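Local coordinates for protein 7beta-hydroxysteroid dehydrogenase (Collinsella aerofaciens, PDB 5FYD) that catalyses the NADPH-dependent reduction of the 7-oxo group of 7-oxolithocholate to give the bile acid ursodeoxycholate, at residues E18-A23 / E216-A221; E26-G31 / E220-L225; T103-E106 / M111-V114. All coordinates share one frame; numbering follows the deposited sequence.

Contact 1: residues E18-A23 / E216-A221; sequences EGVGKA and ECVDEA
V20 and A23, one helical turn apart at the start of helix 19-30, both meet a single methyl of V218 on helix 214-224. Going along the first segment, E18 stands at the N-cap of the helix and folds back over the helix start, and its OE2 accepts from G21 N at 3.2 Å. The amide comes to the syn side of the carboxylate, 26° out of its plane, and the bond is fairly straight at 161°. G19 follows, giving its carbonyl to A23 N. V20 is buried: its O lies 4.1 Å from V218 CG2, its CG1 a looser 4.5 Å from the same methyl, and the side chain also touches V91, T189, L186 and P214. These residues belong to the glycine-rich turn after the first strand of a Rossmann fold, where E18, G19, V20 and G21, with T17, bind NADP(+). At G21 a beta carbon would come within 2.3 Å of E18 OE1, so the bare alpha carbon lets the capping carboxylate sit close. A23 then points at the other helix, its CB 3.9 Å from V218 CG2, and its CA is 6.7 Å from that of V218, which brings the two backbones close at a small residue. V218 straddles A23: with CG1 anti to its backbone N (chi1 172°), that methyl rests 4.0 Å from A23 O, while CG2 fills the angle between V20 and A23. Further along helix 19-30, F24 and K27 touch V218 too.

Contact 2: residues E26-G31 / E220-L225; sequences EKIAAG and EAFEKL
F222 projects from helix 214-224 against two neighbouring residues of helix 19-30, and the tight part of the contact lies at its ring. I28 CG2 approaches the far ring atom F222 CZ at 3.7 Å, and K27 CG comes as near to the flank, 3.6 Å from F222 CD2; both approaches are oblique. The K27 chain, bent at chi2 (66°), runs past the phenyl in the opposite sense, leaving CE 4.0 Å from F222 CB. In the Rossmann fold these helices lie side by side over the parallel sheet, and F222 reaches down to I139 and to F87, whose ring plane is inclined about 30° to its own. An alanine at F222 is likely to leave I28 CG2 and the aliphatic part of K27 facing a gap between the helices, with F87 deprived of its ring partner. Toward solvent the contact is looser and polar: K27 carries its ammonium beyond the ring into a salt bridge with D219, and E223 OE2 is 6.2 Å from K27 NZ, opposite in charge but not touching. On another side of helix 214-224, K224 NZ makes a salt bridge to E220 OE2 at 2.6 Å, on the anti lone pair; the same oxygen also pairs with K238.

Contact 3: residues T103-E106 / M111-V114; sequences TPWE and MINV
The W105 indole is the one flat side chain that touches across this contact, and I112 meets it at the outer corner of the six-membered ring: CD1 lies 3.9 Å from W105 CH2. The methyl comes at a slant, neither squarely over the ring nor in line with it. At the five-membered ring, NE1 is hydrogen-bonded to E109 OE1, one turn further along the same helix. W105 starts out pointing away from 111-114, but with CG anti to the backbone N (chi1 180°) the indole lies forward along the helix, and its far corner reaches I112 two turns on. Beside this pair, T103 and M111 meet end on, CG2 of T103 being 4.1 Å from CE of M111. The methionine gets there by a bend at chi3 (-75°) that brings its methyl up to T103 in the loop. T103 OG1 is directed elsewhere, making a weak hydrogen bond to K99 O. Both pairs belong to the N-terminal end of helix 105-132, with P104 at the N-cap; the helix thus packs against its own first turn and the loop leading into it. M111 is buried against L94, S96 and Q155, and its side chain lies about 6 Å from that of Y156, the probable proton acceptor. W105 is exposed. Between the side chains of the two segments the contact is dispersion between methyl groups and one aromatic corner, modest and nondirectional, added to the chain's own continuity; the polar bonds of W105 and T103 are made to residues beyond these segments.

How the contacts relate
Contacts 1 and 2 are successive parts of one interface between helices 19-30 and 214-224, with centres 8 Å apart and E220 and A221 in common. They join directly by packing: V218 CG1 of contact 1 lies 3.6 Å from K27 CB of contact 2. The interface ties the helix after the first strand, whose N-terminal end binds NADP(+), to the helix before the seventh strand, almost 200 residues later. Contact 3 is local to helix 105-132 and nested between those ends in sequence. Its centre, near Y156, the probable proton acceptor, is 26 Å from that of contact 1 and 32 Å from that of contact 2, on the opposite side of the chain's centre from contact 2.

Contact 1: residues E18-A23 / E216-A221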
loop_
_atom_site.group_PDB
_atom_site.type_symbol
_atom_site.label_atom_id
_atom_site.label_comp_id
_atom_site.label_asym_id
_atom_site.label_seq_id
_atom_site.Cartn_x
_atom_site.Cartn_y
_atom_site.Cartn_z
ATOM N N GLU A 18 1.841 12.407 -4.348
ATOM C CA GLU A 18 0.814 11.360 -4.331
ATOM C C GLU A 18 -0.533 11.921 -4.820
ATOM O O GLU A 18 -0.735 13.126 -4.840
ATOM C CB GLU A 18 0.687 10.670 -2.952
ATOM C CG GLU A 18 0.729 11.538 -1.693
ATOM C CD GLU A 18 -0.050 12.825 -1.817
ATOM O OE1 GLU A 18 0.510 13.774 -2.401
ATOM O OE2 GLU A 18 -1.216 12.886 -1.367
ATOM N N GLY A 19 -1.408 11.009 -5.239
ATOM C CA GLY A 19 -2.810 11.244 -5.527
ATOM C C GLY A 19 -3.453 12.571 -5.183
ATOM O O GLY A 19 -3.626 13.404 -6.071
ATOM N N VAL A 20 -3.853 12.757 -3.918
ATOM C CA VAL A 20 -4.598 13.961 -3.529
ATOM C C VAL A 20 -3.742 15.227 -3.688
ATOM O O VAL A 20 -4.223 16.250 -4.160
ATOM C CB VAL A 20 -5.219 13.805 -2.115
ATOM C CG1 VAL A 20 -5.705 15.118 -1.542
ATOM C CG2 VAL A 20 -6.379 12.803 -2.180
ATOM N N GLY A 21 -2.463 15.139 -3.325
ATOM C CA GLY A 21 -1.541 16.234 -3.544
ATOM C C GLY A 21 -1.455 16.681 -4.982
ATOM O O GLY A 21 -1.552 17.864 -5.291
ATOM N N LYS A 22 -1.245 15.704 -5.865
ATOM C CA LYS A 22 -1.178 15.966 -7.272
ATOM C C LYS A 22 -2.460 16.613 -7.785
ATOM O O LYS A 22 -2.430 17.534 -8.591
ATOM C CB LYS A 22 -0.882 14.675 -8.006
ATOM C CG LYS A 22 -0.806 14.859 -9.499
ATOM C CD LYS A 22 -0.277 13.628 -10.195
ATOM C CE LYS A 22 -0.559 13.771 -11.671
ATOM N NZ LYS A 22 -0.039 12.625 -12.445
ATOM N N ALA A 23 -3.594 16.130 -7.314
ATOM C CA ALA A 23 -4.857 16.687 -7.764
ATOM C C ALA A 23 -5.051 18.128 -7.278
ATOM O O ALA A 23 -5.641 18.941 -7.983
ATOM C CB ALA A 23 -6.009 15.799 -7.337
ATOM N N GLU A 216 -12.187 13.966 -7.459
ATOM C CA GLU A 216 -13.533 14.224 -6.944
ATOM C C GLU A 216 -13.482 14.789 -5.524
ATOM O O GLU A 216 -14.297 15.645 -5.162
ATOM C CB GLU A 216 -14.402 12.963 -7.046
ATOM C CG GLU A 216 -14.927 12.778 -8.464
ATOM C CD GLU A 216 -14.783 11.367 -8.970
ATOM O OE1 GLU A 216 -14.867 10.433 -8.142
ATOM O OE2 GLU A 216 -14.562 11.206 -10.195
ATOM N N CYS A 217 -12.503 14.339 -4.732
ATOM C CA CYS A 217 -12.283 14.902 -3.393
ATOM C C CYS A 217 -11.908 16.380 -3.465
ATOM O O CYS A 217 -12.483 17.215 -2.760
ATOM C CB CYS A 217 -11.166 14.191 -2.659
ATOM S SG CYS A 217 -11.558 12.457 -2.331
ATOM N N VAL A 218 -10.929 16.688 -4.315
ATOM C CA VAL A 218 -10.515 18.078 -4.507
ATOM C C VAL A 218 -11.620 18.949 -5.103
ATOM O O VAL A 218 -11.805 20.094 -4.688
ATOM C CB VAL A 218 -9.211 18.144 -5.318
ATOM C CG1 VAL A 218 -8.863 19.567 -5.693
ATOM C CG2 VAL A 218 -8.079 17.532 -4.497
ATOM N N ASP A 219 -12.361 18.411 -6.078
ATOM C CA ASP A 219 -13.492 19.138 -6.631
ATOM C C ASP A 219 -14.527 19.494 -5.553
ATOM O O ASP A 219 -14.970 20.647 -5.478
ATOM C CB ASP A 219 -14.151 18.361 -7.776
ATOM C CG ASP A 219 -13.373 18.479 -9.084
ATOM O OD1 ASP A 219 -12.502 19.373 -9.201
ATOM O OD2 ASP A 219 -13.649 17.677 -10.001
ATOM N N GLU A 220 -14.865 18.537 -4.694
ATOM C CA GLU A 220 -15.816 18.823 -3.619
ATOM C C GLU A 220 -15.271 19.873 -2.637
ATOM O O GLU A 220 -15.986 20.795 -2.255
ATOM C CB GLU A 220 -16.213 17.554 -2.868
ATOM C CG GLU A 220 -17.238 17.846 -1.793
ATOM C CD GLU A 220 -17.829 16.602 -1.143
ATOM O OE1 GLU A 220 -17.395 15.467 -1.424
ATOM O OE2 GLU A 220 -18.740 16.785 -0.328
ATOM N N ALA A 221 -13.998 19.751 -2.256
ATOM C CA ALA A 221 -13.390 20.750 -1.366
ATOM C C ALA A 221 -13.477 22.181 -1.948
ATOM O O ALA A 221 -13.807 23.135 -1.237
ATOM C CB ALA A 221 -11.938 20.390 -1.077
#

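Contact 2: residues E26-G31 / E220-L225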
loop_
_atom_site.group_PDB
_atom_site.type_symbol
_atom_site.label_atom_id
_atom_site.label_comp_id
_atom_site.label_asym_id
_atom_site.label_seq_id
_atom_site.Cartn_x
_atom_site.Cartn_y
_atom_site.Cartn_z
ATOM N N GLU A 26 -2.984 20.276 -9.734
ATOM C CA GLU A 26 -3.676 20.417 -11.023
ATOM C C GLU A 26 -4.859 21.360 -10.905
ATOM O O GLU A 26 -5.072 22.195 -11.778
ATOM C CB GLU A 26 -4.108 19.053 -11.574
ATOM C CG GLU A 26 -2.945 18.132 -11.865
ATOM C CD GLU A 26 -3.354 16.674 -12.071
ATOM O OE1 GLU A 26 -4.420 16.245 -11.588
ATOM O OE2 GLU A 26 -2.583 15.946 -12.700
ATOM N N LYS A 27 -5.625 21.249 -9.814
ATOM C CA LYS A 27 -6.813 22.093 -9.620
ATOM C C LYS A 27 -6.447 23.586 -9.494
ATOM O O LYS A 27 -7.048 24.435 -10.168
ATOM C CB LYS A 27 -7.633 21.629 -8.413
ATOM C CG LYS A 27 -8.907 22.412 -8.160
ATOM C CD LYS A 27 -9.957 22.247 -9.251
ATOM C CE LYS A 27 -11.308 22.778 -8.788
ATOM N NZ LYS A 27 -12.437 22.202 -9.570
ATOM N N ILE A 28 -5.445 23.919 -8.675
ATOM C CA ILE A 28 -5.074 25.321 -8.529
ATOM C C ILE A 28 -4.417 25.888 -9.801
ATOM O O ILE A 28 -4.634 27.041 -10.139
ATOM C CB ILE A 28 -4.266 25.639 -7.239
ATOM C CG1 ILE A 28 -2.862 25.060 -7.289
ATOM C CG2 ILE A 28 -5.037 25.183 -5.986
ATOM C CD1 ILE A 28 -1.982 25.626 -6.196
ATOM N N ALA A 29 -3.668 25.052 -10.519
ATOM C CA ALA A 29 -3.092 25.456 -11.792
ATOM C C ALA A 29 -4.189 25.729 -12.816
ATOM O O ALA A 29 -4.137 26.745 -13.512
ATOM C CB ALA A 29 -2.136 24.406 -12.289
ATOM N N ALA A 30 -5.187 24.850 -12.882
ATOM C CA ALA A 30 -6.369 25.081 -13.737
ATOM C C ALA A 30 -7.094 26.372 -13.359
ATOM O O ALA A 30 -7.669 27.066 -14.217
ATOM C CB ALA A 30 -7.320 23.909 -13.646
ATOM N N GLY A 31 -7.077 26.694 -12.066
ATOM C CA GLY A 31 -7.589 27.952 -11.563
ATOM C C GLY A 31 -6.667 29.153 -11.699
ATOM O O GLY A 31 -6.949 30.210 -11.140
ATOM N N GLU A 220 -14.865 18.537 -4.694
ATOM C CA GLU A 220 -15.816 18.823 -3.619
ATOM C C GLU A 220 -15.271 19.873 -2.637
ATOM O O GLU A 220 -15.986 20.795 -2.255
ATOM C CB GLU A 220 -16.213 17.554 -2.868
ATOM C CG GLU A 220 -17.238 17.846 -1.793
ATOM C CD GLU A 220 -17.829 16.602 -1.143
ATOM O OE1 GLU A 220 -17.395 15.467 -1.424
ATOM O OE2 GLU A 220 -18.740 16.785 -0.328
ATOM N N ALA A 221 -13.998 19.751 -2.256
ATOM C CA ALA A 221 -13.390 20.750 -1.366
ATOM C C ALA A 221 -13.477 22.181 -1.948
ATOM O O ALA A 221 -13.807 23.135 -1.237
ATOM C CB ALA A 221 -11.938 20.390 -1.077
ATOM N N PHE A 222 -13.184 22.338 -3.229
ATOM C CA PHE A 222 -13.228 23.674 -3.800
ATOM C C PHE A 222 -14.668 24.176 -3.993
ATOM O O PHE A 222 -14.903 25.362 -3.862
ATOM C CB PHE A 222 -12.416 23.783 -5.079
ATOM C CG PHE A 222 -10.957 24.007 -4.828
ATOM C CD1 PHE A 222 -10.462 25.271 -4.554
ATOM C CD2 PHE A 222 -10.081 22.937 -4.799
ATOM C CE1 PHE A 222 -9.104 25.468 -4.294
ATOM C CE2 PHE A 222 -8.728 23.132 -4.538
ATOM C CZ PHE A 222 -8.237 24.402 -4.302
ATOM N N GLU A 223 -15.608 23.278 -4.273
ATOM C CA GLU A 223 -17.029 23.655 -4.364
ATOM C C GLU A 223 -17.535 24.239 -3.046
ATOM O O GLU A 223 -18.303 25.184 -3.056
ATOM C CB GLU A 223 -17.886 22.469 -4.821
ATOM C CG GLU A 223 -17.779 22.271 -6.335
ATOM C CD GLU A 223 -18.531 21.058 -6.878
ATOM O OE1 GLU A 223 -19.381 20.486 -6.142
ATOM O OE2 GLU A 223 -18.256 20.677 -8.048
ATOM N N LYS A 224 -17.041 23.721 -1.922
ATOM C CA LYS A 224 -17.512 24.130 -0.591
ATOM C C LYS A 224 -16.633 25.163 0.130
ATOM O O LYS A 224 -17.005 25.663 1.194
ATOM C CB LYS A 224 -17.738 22.876 0.251
ATOM C CG LYS A 224 -18.902 22.073 -0.332
ATOM C CD LYS A 224 -19.126 20.754 0.370
ATOM C CE LYS A 224 -20.369 20.092 -0.203
ATOM N NZ LYS A 224 -20.486 18.694 0.244
ATOM N N LEU A 225 -15.496 25.517 -0.471
ATOM C CA LEU A 225 -14.569 26.472 0.113
ATOM C C LEU A 225 -15.246 27.828 0.277
ATOM O O LEU A 225 -15.801 28.355 -0.681
ATOM C CB LEU A 225 -13.328 26.633 -0.775
ATOM C CG LEU A 225 -12.272 27.594 -0.283
ATOM C CD1 LEU A 225 -11.701 27.229 1.086
ATOM C CD2 LEU A 225 -11.189 27.725 -1.344
#

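Contact 3: residues T103-E106 / M111-V114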
loop_
_atom_site.group_PDB
_atom_site.type_symbol
_atom_site.label_atom_id
_atom_site.label_comp_id
_atom_site.label_asym_id
_atom_site.label_seq_id
_atom_site.Cartn_x
_atom_site.Cartn_y
_atom_site.Cartn_z
ATOM N N THR A 103 5.813 0.350 18.319
ATOM C CA THR A 103 6.345 1.339 17.412
ATOM C C THR A 103 7.406 2.120 18.185
ATOM O O THR A 103 7.098 2.692 19.235
ATOM C CB THR A 103 5.193 2.242 16.942
ATOM O OG1 THR A 103 4.288 1.447 16.177
ATOM C CG2 THR A 103 5.687 3.411 16.080
ATOM N N PRO A 104 8.645 2.171 17.678
ATOM C CA PRO A 104 9.735 2.834 18.412
ATOM C C PRO A 104 9.486 4.332 18.485
ATOM O O PRO A 104 8.764 4.875 17.619
ATOM C CB PRO A 104 10.983 2.510 17.583
ATOM C CG PRO A 104 10.495 2.138 16.244
ATOM C CD PRO A 104 9.106 1.607 16.387
ATOM N N TRP A 105 10.003 4.981 19.527
ATOM C CA TRP A 105 9.793 6.407 19.701
ATOM C C TRP A 105 10.196 7.221 18.465
ATOM O O TRP A 105 9.467 8.151 18.098
ATOM C CB TRP A 105 10.428 6.992 20.994
ATOM C CG TRP A 105 10.135 8.409 21.014
ATOM C CD1 TRP A 105 10.965 9.421 20.670
ATOM C CD2 TRP A 105 8.855 8.978 21.206
ATOM N NE1 TRP A 105 10.284 10.608 20.660
ATOM C CE2 TRP A 105 8.974 10.356 20.989
ATOM C CE3 TRP A 105 7.616 8.452 21.552
ATOM C CZ2 TRP A 105 7.881 11.228 21.106
ATOM C CZ3 TRP A 105 6.540 9.313 21.678
ATOM C CH2 TRP A 105 6.675 10.670 21.436
ATOM N N GLU A 106 11.341 6.893 17.844
ATOM C CA GLU A 106 11.799 7.624 16.654
ATOM C C GLU A 106 10.684 7.712 15.595
ATOM O O GLU A 106 10.504 8.754 14.992
ATOM C CB GLU A 106 13.081 6.984 16.067
ATOM C CG GLU A 106 12.848 5.605 15.455
ATOM C CD GLU A 106 14.090 4.921 14.933
ATOM O OE1 GLU A 106 14.891 5.593 14.234
ATOM O OE2 GLU A 106 14.243 3.693 15.196
ATOM N N MET A 111 5.984 10.695 13.071
ATOM C CA MET A 111 4.546 10.902 12.828
ATOM C C MET A 111 4.056 12.213 13.432
ATOM O O MET A 111 3.319 12.964 12.793
ATOM C CB MET A 111 3.727 9.724 13.321
ATOM C CG MET A 111 3.884 8.494 12.405
ATOM S SD MET A 111 2.827 7.108 12.856
ATOM C CE MET A 111 3.639 6.475 14.298
ATOM N N ILE A 112 4.447 12.488 14.669
ATOM C CA ILE A 112 4.150 13.791 15.255
ATOM C C ILE A 112 4.631 14.954 14.360
ATOM O O ILE A 112 3.934 15.976 14.176
ATOM C CB ILE A 112 4.772 13.908 16.660
ATOM C CG1 ILE A 112 3.933 13.124 17.649
ATOM C CG2 ILE A 112 4.910 15.380 17.077
ATOM C CD1 ILE A 112 4.632 12.887 18.976
ATOM N N ASN A 113 5.836 14.809 13.830
ATOM C CA ASN A 113 6.387 15.847 12.974
ATOM C C ASN A 113 5.564 16.062 11.710
ATOM O O ASN A 113 5.267 17.193 11.346
ATOM C CB ASN A 113 7.830 15.539 12.639
ATOM C CG ASN A 113 8.745 15.855 13.784
ATOM O OD1 ASN A 113 8.331 16.481 14.759
ATOM N ND2 ASN A 113 9.983 15.461 13.667
ATOM N N VAL A 114 5.175 14.981 11.063
ATOM C CA VAL A 114 4.388 15.113 9.823
ATOM C C VAL A 114 2.974 15.616 10.106
ATOM O O VAL A 114 2.501 16.571 9.468
ATOM C CB VAL A 114 4.317 13.776 9.019
ATOM C CG1 VAL A 114 3.483 13.974 7.758
ATOM C CG2 VAL A 114 5.711 13.293 8.643
#